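Local coordinates for hypothetical protein Atu3615 (Agrobacterium tumefaciens str. C58, PDB 1ZNP) that is of unknown function but belongs to the cupin superfamily (DUF985) and folds as a beta-rich cupin domain, at residues I102-A105 and N106-Q109. Sequence-based numbering, arbitrary orientation.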
loop_
_atom_site.group_PDB
_atom_site.type_symbol
_atom_site.label_atom_id
_atom_site.label_comp_id
_atom_site.label_asym_id
_atom_site.label_seq_id
_atom_site.Cartn_x
_atom_site.Cartn_y
_atom_site.Cartn_z
ATOM N N ILE A 102 -5.880 -1.218 6.776
ATOM C CA ILE A 102 -6.653 -2.410 7.061
ATOM C C ILE A 102 -6.041 -3.728 6.647
ATOM O O ILE A 102 -6.028 -4.058 5.470
ATOM C CB ILE A 102 -8.029 -2.347 6.376
ATOM C CG1 ILE A 102 -8.821 -1.159 6.909
ATOM C CG2 ILE A 102 -8.782 -3.636 6.596
ATOM C CD1 ILE A 102 -8.320 0.145 6.375
ATOM N N VAL A 103 -5.563 -4.501 7.616
ATOM C CA VAL A 103 -5.011 -5.794 7.288
ATOM C C VAL A 103 -6.192 -6.762 7.294
ATOM O O VAL A 103 -6.799 -7.012 8.337
ATOM C CB VAL A 103 -3.969 -6.260 8.328
ATOM C CG1 VAL A 103 -3.343 -7.582 7.875
ATOM C CG2 VAL A 103 -2.902 -5.184 8.520
ATOM N N PRO A 104 -6.557 -7.295 6.123
ATOM C CA PRO A 104 -7.679 -8.230 6.068
ATOM C C PRO A 104 -7.395 -9.487 6.899
ATOM O O PRO A 104 -6.251 -9.756 7.260
ATOM C CB PRO A 104 -7.827 -8.505 4.569
ATOM C CG PRO A 104 -6.456 -8.322 4.052
ATOM C CD PRO A 104 -5.966 -7.103 4.789
ATOM N N ALA A 105 -8.447 -10.239 7.203
ATOM C CA ALA A 105 -8.341 -11.449 8.011
ATOM C C ALA A 105 -7.497 -12.561 7.393
ATOM O O ALA A 105 -7.520 -12.789 6.185
ATOM C CB ALA A 105 -9.730 -11.974 8.340
ATOM N N ASN A 106 -6.756 -13.245 8.258
ATOM C CA ASN A 106 -5.877 -14.340 7.881
ATOM C C ASN A 106 -4.795 -13.948 6.886
ATOM O O ASN A 106 -4.220 -14.808 6.229
ATOM C CB ASN A 106 -6.676 -15.507 7.308
ATOM C CG ASN A 106 -5.878 -16.800 7.295
ATOM O OD1 ASN A 106 -6.083 -17.661 6.444
ATOM N ND2 ASN A 106 -4.969 -16.942 8.249
ATOM N N CYS A 107 -4.511 -12.654 6.773
ATOM C CA CYS A 107 -3.467 -12.196 5.863
ATOM C C CYS A 107 -2.154 -12.014 6.619
ATOM O O CYS A 107 -2.132 -11.429 7.699
ATOM C CB CYS A 107 -3.871 -10.865 5.236
ATOM S SG CYS A 107 -2.531 -10.051 4.340
ATOM N N TRP A 108 -1.059 -12.511 6.059
ATOM C CA TRP A 108 0.236 -12.367 6.706
ATOM C C TRP A 108 0.609 -10.890 6.850
ATOM O O TRP A 108 0.336 -10.082 5.954
ATOM C CB TRP A 108 1.325 -13.093 5.904
ATOM C CG TRP A 108 1.280 -14.596 6.004
ATOM C CD1 TRP A 108 0.836 -15.470 5.054
ATOM C CD2 TRP A 108 1.681 -15.390 7.122
ATOM N NE1 TRP A 108 0.937 -16.760 5.512
ATOM C CE2 TRP A 108 1.453 -16.739 6.779
ATOM C CE3 TRP A 108 2.215 -15.092 8.384
ATOM C CZ2 TRP A 108 1.739 -17.794 7.653
ATOM C CZ3 TRP A 108 2.501 -16.141 9.254
ATOM C CH2 TRP A 108 2.262 -17.477 8.882
ATOM N N GLN A 109 1.246 -10.545 7.967
ATOM C CA GLN A 109 1.644 -9.167 8.216
ATOM C C GLN A 109 2.912 -9.010 9.048
ATOM O O GLN A 109 3.177 -9.791 9.955
ATOM C CB GLN A 109 0.502 -8.417 8.900
ATOM C CG GLN A 109 0.110 -8.984 10.247
ATOM C CD GLN A 109 -0.945 -8.150 10.944
ATOM O OE1 GLN A 109 -0.764 -6.946 11.153
ATOM N NE2 GLN A 109 -2.053 -8.784 11.316
#
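Val103 and Gln109 pack against each other across a tight connection in which the chain leaves one cupin strand, turns over Pro104 to Cys107 and enters another: a worked example of a type II beta turn joining two strands that are not sheet neighbours. Asn106 takes the left-handed conformation at the third position that, after an extended Ala105, makes the turn type II. The bond closing the turn, from Cys107 N to Pro104 O, is weak, at 3.4 Å and bent to 145°. Apolar contact supplements it, since Cys107 CB lies 3.8 Å from Pro104 CG.

Gln109 is the side chain to follow. Its CB stands 4.1 Å from Val103 CG1. At chi1 61° CG lies between the backbone N and the carbonyl carbon, and the chain then runs on extended (chi2 175°), carrying the amide obliquely past the valine. CD and NE2 each come to 3.9 Å from Val103 CG1, whereas OE1 meets the other methyl, CG2, at 3.8 Å. The two methyls of one valine thus meet the glutamine at CB and across its amide. Hydrogen bonds to both ends of the amide, from Trp65 NE1 to OE1 and from NE2 to Glu63 OE1, satisfy this buried group and fix its rotation.

Around the turn, Leu77 of strand 73-78 packs on Val103, Pro104 and Cys107, while His56 and Val58 of strand 56-58 touch Gln109. Strand 97-103 pairs with strand 63-68 through Val103 and Glu63, and strand 108-113 runs antiparallel to strand 73-78, where Trp108 bonds through its backbone to Ser78.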